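Local coordinates for protein glycerate dehydrogenase/glyoxylate reductase (Thermus thermophilus, PDB 2CUK) that probably reduces hydroxypyruvate and glyoxylate with a nicotinamide cofactor, as a member of the D-isomer specific 2-hydroxyacid dehydrogenase family, at residues A[161-165]-A[166-170]; A[281-284]-A[285-289]. All coordinates share one frame; numbering follows the deposited sequence.

How the contacts relate
Contacts 1 and 2 lie at opposite kinds of helix end, a C-terminus and an N-terminus: contact 1 ends helix 154-165 and leads into strand 169-173, while contact 2 begins helix 283-301. Their centres are 25 Å apart, their nearest atoms about 9 Å, and they do not touch. Contact 1 is largely buried within a beta-alpha-beta unit of the NAD-binding domain, and its chemistry is that of capped backbone carbonyls and small apolar side chains. Contact 2 is only partly buried: arginines, a glutamate and threonines dominate it, with one arginine packed inward and another meeting water. Both reach the second subunit, contact 1 by packing and contact 2 also by hydrogen bonds.

Contact 1: residues A[161-165]-A[166-170]; sequences KRALA and FGMRV
Ala163 O takes two backbone N-H groups from opposite faces of its carbonyl plane: Phe166 N at 3.0 Å, standing above that plane, and Met168 N at 3.3 Å, tilted 34° from it. The second bond, with the 3.1 Å bond from Gly167 N to Leu164 O, makes a Schellman motif that ends helix 154-165. Gly167 is its C-prime residue, with a positive phi of 81° at which a side chain would press on the preceding carbonyl oxygen. A water 2.9 Å from Leu164 O donates to it and also to Met168 O, tying the last turn to the outgoing chain.

Apolar side chains close the turn on the strand side. Leu164 CD2 reaches across the turn to Val170 CG2 at 3.8 Å, the two side chains crossing at about a right angle, and Ala163 CB packs more loosely against the same methyl and against Met168 CB. Away from the Leu164-Val170 pair, the Phe166 ring packs on Leu111 of helix 99-114. With CG anti to the carbonyl carbon (chi1 -73°), it brings CD2 to 3.2 Å from Arg162 O, which lies in the ring plane at its edge, consistent with a weakly polarised ring C-H facing the oxygen. Beyond the turn, the Arg162 guanidinium forms salt bridges with Glu100 and Asp104, and Ala165 packs on Ala165 of the second subunit.

The turn is the helix-to-strand half of the beta-alpha-beta crossover from strand 146-150 through helix 154-165 to strand 169-173, part of the Rossmann-type domain. Its chemistry implies polar groups paired locally, Ala163 O with Phe166 N and Met168 N and Leu164 O with Gly167 N and the water, while Leu164, Ala163, Met168 and Val170 pack helix end on strand start, the last three also against strand 146-150.

Contact 2: residues A[281-284]-A[285-289]; sequences AGRT and TRERM
Arg286 folds back under the start of its own helix, laying one face of its guanidinium over Ala281 CA, which sits 3.7 Å above the centre of that plane. A bend at chi2 (-69°) turns the chain back toward Ala281, where NH2 hydrogen-bonds to Ser280 OG and NH1 to Pro134 O of the second subunit. With an alanine in place of Arg286, both acceptors would probably lose their arginine partner and a gap would open beside Ala281. Gly282, the N-cap, accepts Arg286 N through its O at 2.9 Å and 165°, the first of four successive i to i+4 bonds; Thr285 N hydrogen-bonds to Asp141 OD2 of the second subunit.

The opposite-charge pair one turn apart is looser. Arg283 and Glu287 side chains touch through Arg283 CG and Glu287 OE2 at 3.8 Å, but the guanidinium and carboxylate planes stand 76° apart and the charged ends are bridged by water: it lies 2.7 Å from Arg283 NH1, accepting, and 2.6 Å from Glu287 OE2, donating.

The start of helix 283-301 follows the loop after strand 272-274, the edge of the six-stranded sheet, and its Met289 packs on Tyr72, just past strand 68-70, and Val97, just before helix 99-114.

Contact 1: residues A[161-165]-A[166-170]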
ATOM      1  N   LYS A 161       0.478   5.036  14.635  1.00 17.17           N
ATOM      2  CA  LYS A 161       0.418   3.668  15.137  1.00 18.81           C
ATOM      3  C   LYS A 161       0.843   2.681  14.059  1.00 17.71           C
ATOM      4  O   LYS A 161       1.605   1.749  14.317  1.00 16.50           O
ATOM      5  CB  LYS A 161      -0.999   3.330  15.616  1.00 21.46           C
ATOM      6  CG  LYS A 161      -1.367   3.912  16.985  1.00 28.60           C
ATOM      7  CD  LYS A 161      -0.948   2.991  18.137  1.00 31.38           C
ATOM      8  CE  LYS A 161       0.567   2.892  18.285  1.00 34.94           C
ATOM      9  NZ  LYS A 161       0.982   1.852  19.284  1.00 34.34           N
ATOM     10  N   ARG A 162       0.340   2.885  12.848  1.00 15.96           N
ATOM     11  CA  ARG A 162       0.687   2.005  11.744  1.00 16.84           C
ATOM     12  C   ARG A 162       2.175   2.117  11.436  1.00 15.53           C
ATOM     13  O   ARG A 162       2.863   1.114  11.263  1.00 16.32           O
ATOM     14  CB  ARG A 162      -0.133   2.375  10.507  1.00 16.88           C
ATOM     15  CG  ARG A 162      -1.594   1.963  10.603  1.00 19.16           C
ATOM     16  CD  ARG A 162      -2.465   2.846   9.717  1.00 19.01           C
ATOM     17  NE  ARG A 162      -3.839   2.368   9.650  1.00 20.04           N
ATOM     18  CZ  ARG A 162      -4.719   2.439  10.643  1.00 21.84           C
ATOM     19  NH1 ARG A 162      -4.382   2.980  11.811  1.00 20.37           N
ATOM     20  NH2 ARG A 162      -5.938   1.948  10.469  1.00 21.81           N
ATOM     21  N   ALA A 163       2.663   3.350  11.380  1.00 16.64           N
ATOM     22  CA  ALA A 163       4.061   3.610  11.082  1.00 16.53           C
ATOM     23  C   ALA A 163       5.002   2.872  12.027  1.00 16.27           C
ATOM     24  O   ALA A 163       6.013   2.320  11.594  1.00 15.34           O
ATOM     25  CB  ALA A 163       4.330   5.112  11.141  1.00 17.26           C
ATOM     26  N   LEU A 164       4.671   2.856  13.316  1.00 15.98           N
ATOM     27  CA  LEU A 164       5.514   2.184  14.296  1.00 17.24           C
ATOM     28  C   LEU A 164       5.712   0.711  13.976  1.00 16.69           C
ATOM     29  O   LEU A 164       6.784   0.166  14.216  1.00 16.16           O
ATOM     30  CB  LEU A 164       4.925   2.321  15.705  1.00 18.63           C
ATOM     31  CG  LEU A 164       4.908   3.714  16.333  1.00 20.11           C
ATOM     32  CD1 LEU A 164       4.219   3.640  17.693  1.00 20.70           C
ATOM     33  CD2 LEU A 164       6.329   4.239  16.479  1.00 19.39           C
ATOM     34  N   ALA A 165       4.680   0.075  13.425  1.00 16.67           N
ATOM     35  CA  ALA A 165       4.748  -1.339  13.085  1.00 18.03           C
ATOM     36  C   ALA A 165       5.697  -1.634  11.927  1.00 17.77           C
ATOM     37  O   ALA A 165       6.145  -2.769  11.764  1.00 18.92           O
ATOM     38  CB  ALA A 165       3.354  -1.867  12.768  1.00 20.22           C
ATOM     39  N   PHE A 166       5.998  -0.624  11.118  1.00 18.30           N
ATOM     40  CA  PHE A 166       6.921  -0.807   9.997  1.00 19.41           C
ATOM     41  C   PHE A 166       8.345  -0.450  10.430  1.00 20.10           C
ATOM     42  O   PHE A 166       9.258  -0.361   9.605  1.00 19.23           O
ATOM     43  CB  PHE A 166       6.508   0.072   8.811  1.00 18.63           C
ATOM     44  CG  PHE A 166       5.282  -0.416   8.088  1.00 19.08           C
ATOM     45  CD1 PHE A 166       5.398  -1.196   6.937  1.00 19.57           C
ATOM     46  CD2 PHE A 166       4.013  -0.086   8.545  1.00 19.11           C
ATOM     47  CE1 PHE A 166       4.267  -1.637   6.254  1.00 17.13           C
ATOM     48  CE2 PHE A 166       2.873  -0.523   7.869  1.00 18.06           C
ATOM     49  CZ  PHE A 166       3.002  -1.299   6.720  1.00 17.86           C
ATOM     50  N   GLY A 167       8.526  -0.232  11.730  1.00 19.53           N
ATOM     51  CA  GLY A 167       9.841   0.100  12.247  1.00 19.17           C
ATOM     52  C   GLY A 167      10.244   1.554  12.086  1.00 18.93           C
ATOM     53  O   GLY A 167      11.428   1.882  12.178  1.00 18.39           O
ATOM     54  N   MET A 168       9.273   2.430  11.847  1.00 17.38           N
ATOM     55  CA  MET A 168       9.564   3.846  11.679  1.00 17.90           C
ATOM     56  C   MET A 168       9.560   4.575  13.013  1.00 21.41           C
ATOM     57  O   MET A 168       8.916   4.144  13.965  1.00 20.09           O
ATOM     58  CB  MET A 168       8.528   4.518  10.766  1.00 18.00           C
ATOM     59  CG  MET A 168       8.551   4.046   9.323  1.00 16.26           C
ATOM     60  SD  MET A 168       7.599   5.146   8.266  1.00 19.59           S
ATOM     61  CE  MET A 168       8.778   6.467   8.007  1.00 19.55           C
ATOM     62  N   ARG A 169      10.290   5.683  13.069  1.00 21.21           N
ATOM     63  CA  ARG A 169      10.281   6.482  14.252  1.00 23.15           C
ATOM     64  C   ARG A 169       9.318   7.603  14.006  1.00 22.25           C
ATOM     65  O   ARG A 169       9.107   8.036  12.880  1.00 22.57           O
ATOM     66  CB  ARG A 169      11.688   7.039  14.469  1.00 27.27           C
ATOM     67  CG  ARG A 169      12.564   6.102  15.301  1.00 33.85           C
ATOM     68  CD  ARG A 169      13.990   6.001  14.748  1.00 38.38           C
ATOM     69  NE  ARG A 169      14.869   6.975  15.404  1.00 41.87           N
ATOM     70  CZ  ARG A 169      16.047   6.525  15.878  1.00 44.38           C
ATOM     71  NH1 ARG A 169      16.373   5.252  15.747  1.00 44.69           N
ATOM     72  NH2 ARG A 169      16.897   7.380  16.454  1.00 44.48           N
ATOM     73  N   VAL A 170       8.640   8.057  15.053  1.00 20.21           N
ATOM     74  CA  VAL A 170       7.618   9.080  14.878  1.00 20.16           C
ATOM     75  C   VAL A 170       7.842  10.365  15.669  1.00 20.67           C
ATOM     76  O   VAL A 170       8.206  10.331  16.844  1.00 23.27           O
ATOM     77  CB  VAL A 170       6.227   8.527  15.249  1.00 21.49           C
ATOM     78  CG1 VAL A 170       5.178   9.630  15.128  1.00 20.32           C
ATOM     79  CG2 VAL A 170       5.876   7.352  14.345  1.00 19.49           C
TER
HETATM   80  O   HOH W   1       9.065   1.605  15.354  1.00 39.67           O

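Contact 2: residues A[281-284]-A[285-289]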
ATOM      1  N   ALA A 281     -12.689   6.160   1.119  1.00 13.39           N
ATOM      2  CA  ALA A 281     -13.389   5.221   0.254  1.00 15.29           C
ATOM      3  C   ALA A 281     -13.387   3.740   0.629  1.00 17.22           C
ATOM      4  O   ALA A 281     -13.141   2.877  -0.215  1.00 17.76           O
ATOM      5  CB  ALA A 281     -12.904   5.393  -1.182  1.00 15.23           C
ATOM      6  N   GLY A 282     -13.661   3.447   1.894  1.00 17.90           N
ATOM      7  CA  GLY A 282     -13.764   2.066   2.327  1.00 16.21           C
ATOM      8  C   GLY A 282     -15.263   1.852   2.245  1.00 16.13           C
ATOM      9  O   GLY A 282     -16.018   2.746   2.629  1.00 13.84           O
ATOM     10  N   ARG A 283     -15.716   0.707   1.740  1.00 17.21           N
ATOM     11  CA  ARG A 283     -17.154   0.492   1.621  1.00 16.81           C
ATOM     12  C   ARG A 283     -17.860   0.551   2.971  1.00 17.06           C
ATOM     13  O   ARG A 283     -18.886   1.212   3.107  1.00 13.42           O
ATOM     14  CB  ARG A 283     -17.456  -0.843   0.932  1.00 19.26           C
ATOM     15  CG  ARG A 283     -18.953  -1.065   0.668  1.00 22.04           C
ATOM     16  CD  ARG A 283     -19.189  -2.338  -0.136  1.00 23.59           C
ATOM     17  NE  ARG A 283     -18.591  -2.253  -1.465  1.00 25.81           N
ATOM     18  CZ  ARG A 283     -19.142  -1.614  -2.491  1.00 25.39           C
ATOM     19  NH1 ARG A 283     -20.311  -1.006  -2.346  1.00 25.61           N
ATOM     20  NH2 ARG A 283     -18.517  -1.572  -3.659  1.00 24.71           N
ATOM     21  N   THR A 284     -17.316  -0.133   3.970  1.00 17.76           N
ATOM     22  CA  THR A 284     -17.932  -0.122   5.294  1.00 18.91           C
ATOM     23  C   THR A 284     -17.914   1.288   5.890  1.00 18.56           C
ATOM     24  O   THR A 284     -18.855   1.699   6.569  1.00 18.55           O
ATOM     25  CB  THR A 284     -17.212  -1.087   6.249  1.00 19.64           C
ATOM     26  OG1 THR A 284     -17.287  -2.415   5.716  1.00 23.15           O
ATOM     27  CG2 THR A 284     -17.867  -1.068   7.628  1.00 20.21           C
ATOM     28  N   THR A 285     -16.843   2.029   5.630  1.00 18.15           N
ATOM     29  CA  THR A 285     -16.725   3.392   6.136  1.00 16.04           C
ATOM     30  C   THR A 285     -17.805   4.282   5.515  1.00 15.79           C
ATOM     31  O   THR A 285     -18.489   5.032   6.222  1.00 13.99           O
ATOM     32  CB  THR A 285     -15.324   3.975   5.825  1.00 15.58           C
ATOM     33  OG1 THR A 285     -14.340   3.259   6.582  1.00 20.03           O
ATOM     34  CG2 THR A 285     -15.255   5.460   6.184  1.00 15.41           C
ATOM     35  N   ARG A 286     -17.972   4.187   4.199  1.00 14.92           N
ATOM     36  CA  ARG A 286     -18.972   4.997   3.510  1.00 14.60           C
ATOM     37  C   ARG A 286     -20.410   4.621   3.906  1.00 16.34           C
ATOM     38  O   ARG A 286     -21.293   5.483   3.952  1.00 13.45           O
ATOM     39  CB  ARG A 286     -18.780   4.903   1.989  1.00 15.61           C
ATOM     40  CG  ARG A 286     -17.527   5.643   1.467  1.00 15.46           C
ATOM     41  CD  ARG A 286     -17.664   7.160   1.581  1.00 15.99           C
ATOM     42  NE  ARG A 286     -16.429   7.872   1.233  1.00 17.99           N
ATOM     43  CZ  ARG A 286     -15.943   7.995  -0.001  1.00 17.12           C
ATOM     44  NH1 ARG A 286     -16.584   7.457  -1.032  1.00 16.92           N
ATOM     45  NH2 ARG A 286     -14.807   8.653  -0.207  1.00 16.96           N
ATOM     46  N   GLU A 287     -20.644   3.344   4.201  1.00 17.49           N
ATOM     47  CA  GLU A 287     -21.975   2.909   4.613  1.00 20.06           C
ATOM     48  C   GLU A 287     -22.210   3.402   6.036  1.00 20.90           C
ATOM     49  O   GLU A 287     -23.311   3.824   6.389  1.00 22.79           O
ATOM     50  CB  GLU A 287     -22.092   1.382   4.562  1.00 20.60           C
ATOM     51  CG  GLU A 287     -21.807   0.786   3.186  1.00 24.47           C
ATOM     52  CD  GLU A 287     -22.043  -0.718   3.126  1.00 27.86           C
ATOM     53  OE1 GLU A 287     -21.807  -1.403   4.141  1.00 32.07           O
ATOM     54  OE2 GLU A 287     -22.449  -1.221   2.058  1.00 28.59           O
ATOM     55  N   ARG A 288     -21.157   3.355   6.846  1.00 21.43           N
ATOM     56  CA  ARG A 288     -21.223   3.805   8.228  1.00 21.95           C
ATOM     57  C   ARG A 288     -21.504   5.307   8.267  1.00 21.14           C
ATOM     58  O   ARG A 288     -22.276   5.782   9.099  1.00 22.08           O
ATOM     59  CB  ARG A 288     -19.907   3.472   8.945  1.00 23.02           C
ATOM     60  CG  ARG A 288     -19.816   3.960  10.386  1.00 27.86           C
ATOM     61  CD  ARG A 288     -20.948   3.424  11.248  1.00 30.67           C
ATOM     62  NE  ARG A 288     -20.866   3.941  12.612  1.00 33.23           N
ATOM     63  CZ  ARG A 288     -21.871   3.926  13.481  1.00 34.26           C
ATOM     64  NH1 ARG A 288     -23.047   3.419  13.132  1.00 35.07           N
ATOM     65  NH2 ARG A 288     -21.705   4.429  14.697  1.00 35.02           N
ATOM     66  N   MET A 289     -20.883   6.052   7.358  1.00 20.15           N
ATOM     67  CA  MET A 289     -21.101   7.488   7.288  1.00 18.99           C
ATOM     68  C   MET A 289     -22.575   7.770   7.015  1.00 18.60           C
ATOM     69  O   MET A 289     -23.139   8.732   7.536  1.00 17.41           O
ATOM     70  CB  MET A 289     -20.237   8.107   6.184  1.00 18.82           C
ATOM     71  CG  MET A 289     -18.773   8.299   6.579  1.00 22.21           C
ATOM     72  SD  MET A 289     -17.721   8.856   5.219  1.00 19.84           S
ATOM     73  CE  MET A 289     -18.484  10.448   4.816  1.00 17.85           C
TER
HETATM   74  O   HOH W   2     -22.298  -1.114  -0.530  1.00 33.20           O